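Cell surface protein (Faecalibacterium prausnitzii A2-165, PDB 4GT6) is of unknown function but, as the leucine-rich repeat part of a bacterial cell surface protein, probably binds other proteins outside the cell. Local coordinates at residues A[14-19]-A[40-45]; A[52-57]-A[81-86]; A[75-80]-A[102-107]; A[36-41]-A[67-72]. All coordinates share one frame; numbering follows the deposited sequence. Where two conformers were deposited one is given.

Contact 1. Residues A[14-19]-A[40-45]; sequences YQFILN and AQVTHG. With EDO (1,2-ethanediol), chain Q; EDO (1,2-ethanediol), chain O.
Phe16 and Val42 meet almost head-on, the valine methyl CG2 resting over the centre of the phenylalanine ring in a CH-pi contact. CG2 stands 3.5 Å from the centroid of the Phe16 ring and only 5° off its normal, near enough to the axis that all six ring carbons are almost equally distant. The ring comes to lie there because Phe16 CG sits between the backbone N and the carbonyl carbon (chi1 62°), which turns the side chain across to the strand 41-44. At the ring's far edge, CZ lies 3.5 Å from Thr43 O and CB of His44 approaches at 4.0 Å from the same CZ. The carbonyl oxygen of Thr43 also accepts a hydrogen bond from O2 of an ethanediol, probably left by the crystallisation liquor. His44 itself adds a looser contact, its ND1 4.2 Å from Leu18 CD1, while its ring stacks on Tyr9. Replacing Phe16 by an alanine would probably leave a gap beneath Val42 CG2 and the CB of His44 without its neighbour. With axes 75° apart and no hydrogen bond between them, these are non-neighbouring strands of one mixed sheet packed through apolar side chains, at the N-terminal end of the leucine-rich repeat array.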
loop_
_atom_site.group_PDB
_atom_site.type_symbol
_atom_site.label_atom_id
_atom_site.label_comp_id
_atom_site.label_asym_id
_atom_site.label_seq_id
_atom_site.Cartn_x
_atom_site.Cartn_y
_atom_site.Cartn_z
ATOM N N TYR A 14 -12.381 -22.536 -25.469
ATOM C CA TYR A 14 -13.050 -21.630 -24.559
ATOM C C TYR A 14 -14.487 -22.034 -24.280
ATOM O O TYR A 14 -15.213 -22.463 -25.175
ATOM C CB TYR A 14 -13.036 -20.201 -25.155
ATOM C CG TYR A 14 -11.653 -19.588 -25.154
ATOM C CD1 TYR A 14 -11.183 -18.883 -24.051
ATOM C CD2 TYR A 14 -10.803 -19.733 -26.249
ATOM C CE1 TYR A 14 -9.900 -18.341 -24.033
ATOM C CE2 TYR A 14 -9.514 -19.203 -26.240
ATOM C CZ TYR A 14 -9.075 -18.490 -25.133
ATOM O OH TYR A 14 -7.809 -17.970 -25.095
ATOM N N GLN A 15 -14.883 -21.888 -23.035
ATOM C CA GLN A 15 -16.268 -22.035 -22.620
ATOM C C GLN A 15 -16.784 -20.642 -22.315
ATOM O O GLN A 15 -16.006 -19.756 -21.925
ATOM C CB GLN A 15 -16.428 -22.945 -21.411
ATOM C CG GLN A 15 -15.963 -24.376 -21.687
ATOM C CD GLN A 15 -16.158 -25.275 -20.504
ATOM O OE1 GLN A 15 -16.667 -24.873 -19.445
ATOM N NE2 GLN A 15 -15.739 -26.528 -20.661
ATOM N N PHE A 16 -18.087 -20.456 -22.450
ATOM C CA PHE A 16 -18.683 -19.143 -22.271
ATOM C C PHE A 16 -20.139 -19.245 -21.892
ATOM O O PHE A 16 -20.797 -20.273 -22.114
ATOM C CB PHE A 16 -18.533 -18.306 -23.572
ATOM C CG PHE A 16 -19.230 -18.904 -24.781
ATOM C CD1 PHE A 16 -18.590 -19.859 -25.574
ATOM C CD2 PHE A 16 -20.543 -18.546 -25.100
ATOM C CE1 PHE A 16 -19.250 -20.445 -26.665
ATOM C CE2 PHE A 16 -21.198 -19.131 -26.198
ATOM C CZ PHE A 16 -20.535 -20.048 -26.992
ATOM N N ILE A 17 -20.643 -18.155 -21.343
ATOM C CA ILE A 17 -22.060 -17.985 -21.009
ATOM C C ILE A 17 -22.589 -16.815 -21.865
ATOM O O ILE A 17 -21.796 -16.006 -22.370
ATOM C CB ILE A 17 -22.316 -17.789 -19.495
ATOM C CG1 ILE A 17 -21.641 -16.497 -18.955
ATOM C CG2 ILE A 17 -21.910 -19.055 -18.705
ATOM C CD1 ILE A 17 -22.092 -16.022 -17.560
ATOM N N LEU A 18 -23.913 -16.734 -22.010
ATOM C CA LEU A 18 -24.556 -15.688 -22.800
ATOM C C LEU A 18 -25.077 -14.602 -21.893
ATOM O O LEU A 18 -25.704 -14.881 -20.866
ATOM C CB LEU A 18 -25.680 -16.292 -23.677
ATOM C CG LEU A 18 -25.267 -17.508 -24.535
ATOM C CD1 LEU A 18 -26.475 -18.115 -25.268
ATOM C CD2 LEU A 18 -24.151 -17.157 -25.534
ATOM N N ASN A 19 -24.793 -13.344 -22.268
ATOM C CA ASN A 19 -25.205 -12.146 -21.536
ATOM C C ASN A 19 -26.553 -11.627 -22.052
ATOM O O ASN A 19 -26.937 -11.937 -23.188
ATOM C CB ASN A 19 -24.128 -11.085 -21.680
ATOM C CG ASN A 19 -22.794 -11.571 -21.152
ATOM O OD1 ASN A 19 -22.735 -12.325 -20.184
ATOM N ND2 ASN A 19 -21.716 -11.192 -21.803
ATOM N N ALA A 40 -12.612 -12.865 -30.276
ATOM C CA ALA A 40 -13.453 -11.666 -30.425
ATOM C C ALA A 40 -14.927 -12.065 -30.519
ATOM O O ALA A 40 -15.826 -11.264 -30.219
ATOM C CB ALA A 40 -13.042 -10.888 -31.663
ATOM N N GLN A 41 -15.169 -13.279 -31.001
ATOM C CA GLN A 41 -16.521 -13.804 -31.173
ATOM C C GLN A 41 -16.563 -15.313 -30.913
ATOM O O GLN A 41 -15.567 -16.014 -31.127
ATOM C CB GLN A 41 -17.086 -13.480 -32.584
ATOM C CG GLN A 41 -16.340 -14.102 -33.764
ATOM C CD GLN A 41 -17.030 -13.888 -35.102
ATOM O OE1 GLN A 41 -17.527 -12.795 -35.427
ATOM N NE2 GLN A 41 -17.070 -14.939 -35.912
ATOM N N VAL A 42 -17.714 -15.785 -30.415
ATOM C CA VAL A 42 -18.000 -17.204 -30.178
ATOM C C VAL A 42 -19.340 -17.517 -30.846
ATOM O O VAL A 42 -20.189 -16.626 -30.999
ATOM C CB VAL A 42 -17.975 -17.631 -28.683
ATOM C CG1 VAL A 42 -16.554 -17.562 -28.105
ATOM C CG2 VAL A 42 -18.954 -16.808 -27.842
ATOM N N THR A 43 -19.522 -18.776 -31.229
ATOM C CA THR A 43 -20.754 -19.218 -31.883
ATOM C C THR A 43 -21.500 -20.202 -30.993
ATOM O O THR A 43 -20.886 -21.075 -30.367
ATOM C CB THR A 43 -20.432 -19.831 -33.265
ATOM O OG1 THR A 43 -19.773 -18.836 -34.049
ATOM C CG2 THR A 43 -21.693 -20.313 -34.019
ATOM N N HIS A 44 -22.832 -20.038 -30.933
ATOM C CA HIS A 44 -23.735 -20.977 -30.288
ATOM C C HIS A 44 -25.048 -21.034 -31.075
ATOM O O HIS A 44 -25.715 -20.015 -31.261
ATOM C CB HIS A 44 -23.990 -20.684 -28.803
ATOM C CG HIS A 44 -24.862 -21.736 -28.194
ATOM N ND1 HIS A 44 -26.166 -21.460 -27.810
ATOM C CD2 HIS A 44 -24.639 -23.069 -28.063
ATOM C CE1 HIS A 44 -26.668 -22.615 -27.401
ATOM N NE2 HIS A 44 -25.790 -23.613 -27.545
ATOM N N GLY A 45 -25.386 -22.223 -31.558
ATOM C CA GLY A 45 -26.597 -22.422 -32.348
ATOM C C GLY A 45 -26.566 -21.619 -33.632
ATOM O O GLY A 45 -25.584 -21.674 -34.377
HETATM C C1 EDO Q . -18.780 -23.723 -33.360
HETATM O O1 EDO Q . -17.536 -24.244 -32.922
HETATM C C2 EDO Q . -19.852 -23.978 -32.274
HETATM O O2 EDO Q . -19.467 -23.327 -31.075
HETATM C C1 EDO O . -23.524 -18.238 -38.190
HETATM O O1 EDO O . -24.183 -17.216 -37.460
HETATM C C2 EDO O . -23.255 -19.449 -37.270
HETATM O O2 EDO O . -24.473 -19.939 -36.732
#

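Contact 2. Residues A[52-57]-A[81-86]; sequences SKIGDR and NAFYNC
Arg57 and Asn81 lead a contact between successive turns of a leucine-rich repeat solenoid of the BspA type, joining the end of the strand 47-54 to the turn that follows the strand 77-78. Asn81 opens the second segment. Its side chain runs alongside that of Arg57, and amide and guanidinium planes are stacked 27° apart, with Asn81 CB over one guanidinium face and Asn81 CG 3.3 Å from Arg57 NH1. No hydrogen bond joins them: OD1 is near NH1 but badly angled, and ND2 of the amide is instead bonded to Gln108 OE1. A bend at chi3 of Arg57 (84°) brings the guanidinium back over the asparagine, although its CB starts away from it. An alanine in place of Asn81 would probably leave the guanidinium without the amide it stacks on, freer to turn, and Gln108 OE1 without its donor. Next, Ala82 directs its methyl into the interior, where CB lies 4.1 Å from Ile54 CG2. Phe83 follows, its ring between and nearly parallel to those of Phe59 and Phe110, a ladder of aromatic side chains from consecutive turns. Ile54 meets this ring at its edge, crossing it at about a right angle, with CD1 4.2 Å from Phe83 CZ. The backbone adds one last touch: the CA-H of Arg57 points almost straight at Asn81 O, the CA-to-O distance being 3.4 Å.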
loop_
_atom_site.group_PDB
_atom_site.type_symbol
_atom_site.label_atom_id
_atom_site.label_comp_id
_atom_site.label_asym_id
_atom_site.label_seq_id
_atom_site.Cartn_x
_atom_site.Cartn_y
_atom_site.Cartn_z
ATOM N N SER A 52 -17.588 -9.864 -24.690
ATOM C CA SER A 52 -17.529 -8.574 -23.976
ATOM C C SER A 52 -16.805 -8.674 -22.639
ATOM O O SER A 52 -16.455 -7.640 -22.054
ATOM C CB SER A 52 -18.942 -8.030 -23.737
ATOM O OG SER A 52 -19.648 -8.934 -22.901
ATOM N N LYS A 53 -16.572 -9.904 -22.145
ATOM C CA LYS A 53 -15.962 -10.035 -20.829
ATOM C C LYS A 53 -15.121 -11.280 -20.685
ATOM O O LYS A 53 -15.476 -12.350 -21.194
ATOM C CB LYS A 53 -17.084 -10.039 -19.741
ATOM C CG LYS A 53 -16.582 -10.284 -18.304
ATOM C CD LYS A 53 -17.718 -10.172 -17.276
ATOM C CE LYS A 53 -17.231 -10.419 -15.851
ATOM N NZ LYS A 53 -18.416 -10.436 -14.932
ATOM N N ILE A 54 -13.989 -11.126 -19.980
ATOM C CA ILE A 54 -13.168 -12.265 -19.535
ATOM C C ILE A 54 -13.685 -12.562 -18.144
ATOM O O ILE A 54 -13.548 -11.724 -17.252
ATOM C CB ILE A 54 -11.665 -11.945 -19.563
ATOM C CG1 ILE A 54 -11.210 -11.635 -21.023
ATOM C CG2 ILE A 54 -10.873 -13.146 -18.948
ATOM C CD1 ILE A 54 -9.867 -10.929 -21.084
ATOM N N GLY A 55 -14.314 -13.714 -17.973
ATOM C CA GLY A 55 -14.942 -14.050 -16.701
ATOM C C GLY A 55 -13.984 -14.148 -15.533
ATOM O O GLY A 55 -12.761 -14.255 -15.708
ATOM N N ASP A 56 -14.551 -14.125 -14.322
ATOM C CA ASP A 56 -13.748 -14.297 -13.107
ATOM C C ASP A 56 -12.904 -15.576 -13.191
ATOM O O ASP A 56 -13.394 -16.645 -13.581
ATOM C CB ASP A 56 -14.677 -14.381 -11.859
ATOM C CG ASP A 56 -15.446 -13.097 -11.509
ATOM O OD1 ASP A 56 -15.280 -12.076 -12.225
ATOM O OD2 ASP A 56 -16.138 -13.084 -10.466
ATOM N N ARG A 57 -11.623 -15.458 -12.827
ATOM C CA ARG A 57 -10.684 -16.545 -12.605
ATOM C C ARG A 57 -10.348 -17.408 -13.823
ATOM O O ARG A 57 -9.797 -18.498 -13.629
ATOM C CB ARG A 57 -11.231 -17.474 -11.467
ATOM C CG ARG A 57 -11.752 -16.684 -10.242
ATOM C CD ARG A 57 -11.968 -17.579 -9.029
ATOM N NE ARG A 57 -10.738 -17.792 -8.252
ATOM C CZ ARG A 57 -10.287 -16.992 -7.283
ATOM N NH1 ARG A 57 -10.973 -15.912 -6.927
ATOM N NH2 ARG A 57 -9.156 -17.274 -6.657
ATOM N N ASN A 81 -9.707 -11.746 -10.368
ATOM C CA ASN A 81 -8.676 -12.794 -10.376
ATOM C C ASN A 81 -8.503 -13.439 -11.763
ATOM O O ASN A 81 -8.041 -14.581 -11.833
ATOM C CB ASN A 81 -9.051 -13.892 -9.326
ATOM C CG ASN A 81 -9.062 -13.368 -7.897
ATOM O OD1 ASN A 81 -9.986 -12.667 -7.474
ATOM N ND2 ASN A 81 -7.989 -13.634 -7.156
ATOM N N ALA A 82 -8.833 -12.705 -12.855
ATOM C CA ALA A 82 -8.770 -13.300 -14.218
ATOM C C ALA A 82 -7.366 -13.793 -14.582
ATOM O O ALA A 82 -7.253 -14.782 -15.296
ATOM C CB ALA A 82 -9.237 -12.294 -15.262
ATOM N N PHE A 83 -6.309 -13.106 -14.123
ATOM C CA PHE A 83 -4.929 -13.503 -14.450
ATOM C C PHE A 83 -4.125 -13.598 -13.159
ATOM O O PHE A 83 -2.914 -13.400 -13.150
ATOM C CB PHE A 83 -4.290 -12.492 -15.450
ATOM C CG PHE A 83 -5.027 -12.455 -16.765
ATOM C CD1 PHE A 83 -4.729 -13.371 -17.776
ATOM C CD2 PHE A 83 -6.045 -11.521 -16.986
ATOM C CE1 PHE A 83 -5.451 -13.364 -18.973
ATOM C CE2 PHE A 83 -6.756 -11.511 -18.193
ATOM C CZ PHE A 83 -6.469 -12.442 -19.166
ATOM N N TYR A 84 -4.800 -13.927 -12.068
ATOM C CA TYR A 84 -4.165 -14.058 -10.767
ATOM C C TYR A 84 -3.037 -15.097 -10.821
ATOM O O TYR A 84 -3.230 -16.219 -11.324
ATOM C CB TYR A 84 -5.233 -14.497 -9.753
ATOM C CG TYR A 84 -4.734 -14.707 -8.339
ATOM C CD1 TYR A 84 -4.724 -13.658 -7.425
ATOM C CD2 TYR A 84 -4.349 -15.974 -7.891
ATOM C CE1 TYR A 84 -4.343 -13.857 -6.098
ATOM C CE2 TYR A 84 -3.946 -16.181 -6.574
ATOM C CZ TYR A 84 -3.970 -15.123 -5.675
ATOM O OH TYR A 84 -3.628 -15.316 -4.367
ATOM N N ASN A 85 -1.860 -14.711 -10.324
ATOM C CA ASN A 85 -0.689 -15.581 -10.210
ATOM C C ASN A 85 -0.174 -16.112 -11.564
ATOM O O ASN A 85 0.268 -17.267 -11.642
ATOM C CB ASN A 85 -0.989 -16.755 -9.260
ATOM C CG ASN A 85 0.209 -17.213 -8.492
ATOM O OD1 ASN A 85 0.999 -16.391 -8.002
ATOM N ND2 ASN A 85 0.360 -18.535 -8.370
ATOM N N CYS A 86 -0.223 -15.267 -12.623
ATOM C CA CYS A 86 0.375 -15.578 -13.933
ATOM C C CYS A 86 1.730 -14.869 -13.893
ATOM O O CYS A 86 1.899 -13.738 -14.371
ATOM C CB CYS A 86 -0.521 -15.114 -15.071
ATOM S SG CYS A 86 -2.014 -16.124 -15.242
#

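Contact 3. Residues A[75-80]-A[102-107]; sequences VTEIGS and VKKIGR
Glu77 and Lys104 lie side by side on one face of a short parallel ladder, both pointing the same way. Each has CG opposite its backbone N (chi1 -175° for Glu77, 180° for Lys104) and an extended chain beyond, which carries the two along each other until Lys104 CD is 3.7 Å from Glu77 OE2. The charged ends stop short of a direct contact. A water closes the distance, donating to OE2 of Glu77 at 2.6 Å and accepting from NZ of Lys104 at 2.7 Å; Lys53 adds a long, weak ion pair to the same carboxylate.

The other face is apolar. Ile78 CD1 reaches obliquely across to Val102, 4.1 Å from its CG1, and also comes near CG1 of Ile105, its partner in the ladder. Along each strand, then, one residue joins the water-bridged charged pair and the next joins the aliphatic side.

Between the faces the backbones are joined by four hydrogen bonds. Thr76 O is gripped twice: Lys104 N tilts modestly from the carbonyl plane, whereas Lys103 N, at 2.8 Å from Thr76 O, stands well above it. Ile78 then both gives its N-H to Lys104 O and receives Gly106 N, 2.8 Å from Ile78 O. A side chain on Gly106 would be directed into Gly79 and Ser80.

The strand 77-78 is flanked by 47-54 and the strand 104-105 by 127-128, one parallel rung after another of the solenoid, with Ile121 touching both isoleucines.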
loop_
_atom_site.group_PDB
_atom_site.type_symbol
_atom_site.label_atom_id
_atom_site.label_comp_id
_atom_site.label_asym_id
_atom_site.label_seq_id
_atom_site.Cartn_x
_atom_site.Cartn_y
_atom_site.Cartn_z
ATOM N N VAL A 75 -13.869 -6.629 -25.711
ATOM C CA VAL A 75 -13.858 -6.830 -24.256
ATOM C C VAL A 75 -13.978 -5.494 -23.515
ATOM O O VAL A 75 -13.099 -4.622 -23.627
ATOM C CB VAL A 75 -12.606 -7.646 -23.801
ATOM C CG1 VAL A 75 -12.486 -7.659 -22.273
ATOM C CG2 VAL A 75 -12.685 -9.090 -24.331
ATOM N N THR A 76 -15.021 -5.379 -22.683
ATOM C CA THR A 76 -15.229 -4.158 -21.893
ATOM C C THR A 76 -14.991 -4.425 -20.391
ATOM O O THR A 76 -15.001 -3.492 -19.590
ATOM C CB THR A 76 -16.649 -3.600 -22.139
ATOM O OG1 THR A 76 -17.611 -4.553 -21.666
ATOM C CG2 THR A 76 -16.899 -3.246 -23.622
ATOM N N GLU A 77 -14.841 -5.701 -20.010
ATOM C CA GLU A 77 -14.665 -6.052 -18.603
ATOM C C GLU A 77 -13.716 -7.212 -18.435
ATOM O O GLU A 77 -13.813 -8.199 -19.162
ATOM C CB GLU A 77 -16.025 -6.432 -17.969
ATOM C CG GLU A 77 -15.938 -6.685 -16.471
ATOM C CD GLU A 77 -17.249 -6.791 -15.711
ATOM O OE1 GLU A 77 -18.322 -6.472 -16.272
ATOM O OE2 GLU A 77 -17.189 -7.189 -14.528
ATOM N N ILE A 78 -12.848 -7.111 -17.425
ATOM C CA ILE A 78 -11.928 -8.169 -17.019
ATOM C C ILE A 78 -12.397 -8.562 -15.620
ATOM O O ILE A 78 -12.457 -7.711 -14.717
ATOM C CB ILE A 78 -10.430 -7.779 -17.091
ATOM C CG1 ILE A 78 -10.024 -7.495 -18.556
ATOM C CG2 ILE A 78 -9.565 -8.960 -16.526
ATOM C CD1 ILE A 78 -8.680 -6.816 -18.713
ATOM N N GLY A 79 -12.758 -9.825 -15.469
ATOM C CA GLY A 79 -13.279 -10.343 -14.208
ATOM C C GLY A 79 -12.273 -10.391 -13.079
ATOM O O GLY A 79 -11.064 -10.223 -13.294
ATOM N N SER A 80 -12.779 -10.635 -11.859
ATOM C CA SER A 80 -11.901 -10.721 -10.698
ATOM C C SER A 80 -10.962 -11.919 -10.831
ATOM O O SER A 80 -11.349 -12.971 -11.378
ATOM C CB SER A 80 -12.713 -10.816 -9.410
ATOM O OG SER A 80 -13.499 -11.996 -9.382
ATOM N N VAL A 102 -11.674 -1.757 -22.628
ATOM C CA VAL A 102 -11.843 -2.230 -21.248
ATOM C C VAL A 102 -12.291 -1.066 -20.353
ATOM O O VAL A 102 -11.603 -0.044 -20.280
ATOM C CB VAL A 102 -10.554 -2.881 -20.680
ATOM C CG1 VAL A 102 -10.756 -3.261 -19.211
ATOM C CG2 VAL A 102 -10.140 -4.104 -21.514
ATOM N N LYS A 103 -13.454 -1.219 -19.710
ATOM C CA LYS A 103 -13.998 -0.196 -18.815
ATOM C C LYS A 103 -13.859 -0.585 -17.363
ATOM O O LYS A 103 -13.804 0.287 -16.506
ATOM C CB LYS A 103 -15.486 0.035 -19.117
ATOM C CG LYS A 103 -15.775 0.590 -20.523
ATOM C CD LYS A 103 -14.906 1.784 -20.911
ATOM C CE LYS A 103 -15.407 3.099 -20.384
ATOM N NZ LYS A 103 -14.602 4.246 -20.911
ATOM N N LYS A 104 -13.885 -1.895 -17.074
ATOM C CA LYS A 104 -13.888 -2.370 -15.688
ATOM C C LYS A 104 -12.876 -3.484 -15.500
ATOM O O LYS A 104 -12.824 -4.386 -16.333
ATOM C CB LYS A 104 -15.296 -2.871 -15.338
ATOM C CG LYS A 104 -15.441 -3.408 -13.909
ATOM C CD LYS A 104 -16.911 -3.661 -13.554
ATOM C CE LYS A 104 -17.036 -4.152 -12.131
ATOM N NZ LYS A 104 -18.455 -4.352 -11.722
ATOM N N ILE A 105 -12.070 -3.409 -14.427
ATOM C CA ILE A 105 -11.090 -4.447 -14.085
ATOM C C ILE A 105 -11.428 -4.906 -12.662
ATOM O O ILE A 105 -11.520 -4.069 -11.752
ATOM C CB ILE A 105 -9.612 -3.958 -14.250
ATOM C CG1 ILE A 105 -9.298 -3.615 -15.736
ATOM C CG2 ILE A 105 -8.603 -5.033 -13.724
ATOM C CD1 ILE A 105 -7.955 -2.916 -15.942
ATOM N N GLY A 106 -11.659 -6.216 -12.495
ATOM C CA GLY A 106 -12.088 -6.808 -11.231
ATOM C C GLY A 106 -11.006 -6.895 -10.171
ATOM O O GLY A 106 -9.823 -6.671 -10.449
ATOM N N ARG A 107 -11.405 -7.309 -8.943
ATOM C CA ARG A 107 -10.457 -7.429 -7.827
ATOM C C ARG A 107 -9.366 -8.413 -8.171
ATOM O O ARG A 107 -9.676 -9.442 -8.770
ATOM C CB ARG A 107 -11.198 -7.980 -6.571
ATOM C CG ARG A 107 -12.313 -7.095 -6.055
ATOM C CD ARG A 107 -12.849 -7.581 -4.726
ATOM N NE ARG A 107 -13.435 -8.910 -4.806
ATOM C CZ ARG A 107 -13.896 -9.575 -3.752
ATOM N NH1 ARG A 107 -13.813 -9.048 -2.535
ATOM N NH2 ARG A 107 -14.434 -10.774 -3.905
HETATM O O HOH W 1 -19.192 -6.641 -12.981
#

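Contact 4. Residues A[36-41]-A[67-72]; sequences ITIPAQ and TSVQIP
Ile36 uses both its backbone polar groups on the strand 68-71, the N-H going to Ser68 O and the carbonyl receiving Gln70 N. The first bond is almost straight (177° at the hydrogen), with Ile36 N 2.9 Å from Ser68 O. A second partner serves Ile36 O: a water that donates to it and is also hydrogen-bonded to OG of Ser68, joining side chain to main chain across the pair. Gln70 answers in the same fashion, its carbonyl accepting Ile38 N at 2.9 Å, nearly along the C=O axis. This alternation of one residue donating and accepting around its opposite number is the usual parallel pattern. Its end is marked by Pro72, which has no N-H to give; its ring instead packs against the segment 36-41, with CD 3.4 Å from Ile38 O and CB 3.7 Å from Ala40 CB. Pro39 O, buried by the contact, has no partner in the model. Gln70 and Thr37 point the same way, and OE1 of Gln70 comes within 3.4 Å of Thr37 CG2, a methyl that cannot donate. On the opposite face Ile36 CB touches Val69 CG2. The strand 68-71 is the middle of three, flanked by 35-37 and by 91-94, while Ile38 and Ile71 reach Ile54 of the strand 47-54 and Tyr14 of 14-18 packs on Ile36 and Ile38.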
loop_
_atom_site.group_PDB
_atom_site.type_symbol
_atom_site.label_atom_id
_atom_site.label_comp_id
_atom_site.label_asym_id
_atom_site.label_seq_id
_atom_site.Cartn_x
_atom_site.Cartn_y
_atom_site.Cartn_z
ATOM N N ILE A 36 -1.670 -16.422 -25.459
ATOM C CA ILE A 36 -3.131 -16.513 -25.456
ATOM C C ILE A 36 -3.737 -15.434 -26.343
ATOM O O ILE A 36 -3.306 -14.282 -26.311
ATOM C CB ILE A 36 -3.654 -16.425 -23.991
ATOM C CG1 ILE A 36 -3.314 -17.717 -23.196
ATOM C CG2 ILE A 36 -5.175 -16.086 -23.895
ATOM C CD1 ILE A 36 -4.162 -18.934 -23.552
ATOM N N THR A 37 -4.732 -15.835 -27.127
ATOM C CA THR A 37 -5.527 -14.939 -27.950
ATOM C C THR A 37 -6.984 -15.153 -27.556
ATOM O O THR A 37 -7.575 -16.181 -27.906
ATOM C CB THR A 37 -5.298 -15.180 -29.453
ATOM O OG1 THR A 37 -3.921 -14.999 -29.726
ATOM C CG2 THR A 37 -6.135 -14.231 -30.320
ATOM N N ILE A 38 -7.558 -14.183 -26.833
ATOM C CA ILE A 38 -8.957 -14.276 -26.420
ATOM C C ILE A 38 -9.815 -14.081 -27.669
ATOM O O ILE A 38 -9.546 -13.154 -28.421
ATOM C CB ILE A 38 -9.288 -13.229 -25.307
ATOM C CG1 ILE A 38 -8.397 -13.404 -24.019
ATOM C CG2 ILE A 38 -10.803 -13.203 -25.001
ATOM C CD1 ILE A 38 -8.602 -14.704 -23.241
ATOM N N PRO A 39 -10.800 -14.959 -27.938
ATOM C CA PRO A 39 -11.603 -14.800 -29.165
ATOM C C PRO A 39 -12.468 -13.532 -29.129
ATOM O O PRO A 39 -12.915 -13.136 -28.058
ATOM C CB PRO A 39 -12.470 -16.069 -29.185
ATOM C CG PRO A 39 -12.591 -16.468 -27.749
ATOM C CD PRO A 39 -11.237 -16.136 -27.151
ATOM N N ALA A 40 -12.612 -12.865 -30.276
ATOM C CA ALA A 40 -13.453 -11.666 -30.425
ATOM C C ALA A 40 -14.927 -12.065 -30.519
ATOM O O ALA A 40 -15.826 -11.264 -30.219
ATOM C CB ALA A 40 -13.042 -10.888 -31.663
ATOM N N GLN A 41 -15.169 -13.279 -31.001
ATOM C CA GLN A 41 -16.521 -13.804 -31.173
ATOM C C GLN A 41 -16.563 -15.313 -30.913
ATOM O O GLN A 41 -15.567 -16.014 -31.127
ATOM C CB GLN A 41 -17.086 -13.480 -32.584
ATOM C CG GLN A 41 -16.340 -14.102 -33.764
ATOM C CD GLN A 41 -17.030 -13.888 -35.102
ATOM O OE1 GLN A 41 -17.527 -12.795 -35.427
ATOM N NE2 GLN A 41 -17.070 -14.939 -35.912
ATOM N N THR A 67 3.223 -16.340 -21.292
ATOM C CA THR A 67 4.081 -15.168 -21.502
ATOM C C THR A 67 3.299 -13.938 -21.998
ATOM O O THR A 67 3.720 -12.808 -21.738
ATOM C CB THR A 67 5.264 -15.548 -22.460
ATOM O OG1 THR A 67 6.326 -14.620 -22.287
ATOM C CG2 THR A 67 4.865 -15.648 -23.936
ATOM N N SER A 68 2.219 -14.147 -22.748
ATOM C CA SER A 68 1.485 -13.014 -23.307
ATOM C C SER A 68 0.021 -13.331 -23.506
ATOM O O SER A 68 -0.360 -14.489 -23.674
ATOM C CB SER A 68 2.097 -12.603 -24.652
ATOM O OG SER A 68 1.876 -13.601 -25.634
ATOM N N VAL A 69 -0.799 -12.276 -23.439
ATOM C CA VAL A 69 -2.239 -12.355 -23.632
ATOM C C VAL A 69 -2.661 -11.224 -24.563
ATOM O O VAL A 69 -2.286 -10.069 -24.363
ATOM C CB VAL A 69 -2.980 -12.266 -22.260
ATOM C CG1 VAL A 69 -4.490 -12.094 -22.459
ATOM C CG2 VAL A 69 -2.682 -13.478 -21.380
ATOM N N GLN A 70 -3.440 -11.562 -25.572
ATOM C CA GLN A 70 -4.008 -10.593 -26.476
ATOM C C GLN A 70 -5.502 -10.619 -26.260
ATOM O O GLN A 70 -6.107 -11.704 -26.244
ATOM C CB GLN A 70 -3.639 -10.937 -27.920
ATOM C CG GLN A 70 -4.266 -10.002 -28.904
ATOM C CD GLN A 70 -3.993 -10.493 -30.287
ATOM O OE1 GLN A 70 -4.818 -11.171 -30.915
ATOM N NE2 GLN A 70 -2.834 -10.149 -30.780
ATOM N N ILE A 71 -6.092 -9.421 -26.084
ATOM C CA ILE A 71 -7.518 -9.214 -25.829
ATOM C C ILE A 71 -8.155 -8.488 -27.024
ATOM O O ILE A 71 -7.580 -7.491 -27.466
ATOM C CB ILE A 71 -7.663 -8.384 -24.514
ATOM C CG1 ILE A 71 -6.953 -9.064 -23.306
ATOM C CG2 ILE A 71 -9.125 -8.033 -24.198
ATOM C CD1 ILE A 71 -7.182 -8.367 -21.891
ATOM N N PRO A 72 -9.336 -8.891 -27.523
ATOM C CA PRO A 72 -9.956 -8.115 -28.599
ATOM C C PRO A 72 -10.594 -6.820 -28.071
ATOM O O PRO A 72 -10.896 -6.709 -26.868
ATOM C CB PRO A 72 -10.998 -9.077 -29.150
ATOM C CG PRO A 72 -11.401 -9.908 -27.979
ATOM C CD PRO A 72 -10.177 -10.054 -27.141
HETATM O O HOH W 2 -0.631 -13.407 -26.902
#

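In the fold
From the N terminus, contact 1 comes first, folding the strand 41-44 back over 14-18. Contact 4 begins inside that loop, shares Ala40 and Gln41 with it, and closes on 67-72; Tyr14 packs against its first segment. Contact 2 opens at 52-57, before contact 4 has closed, and ends at 81-86, so the two cross. Contact 3, at 75-80 with 102-107, crosses contact 2 in turn but follows contact 4 in series. Contacts 2 and 3 lie about 8 Å apart between centres and share the long mixed sheet, whereas contact 4 belongs to the separate three-stranded parallel sheet. Ile54, Ile71 and Ile78 meet between these sheets, tying the N-terminal strands to the first repeats.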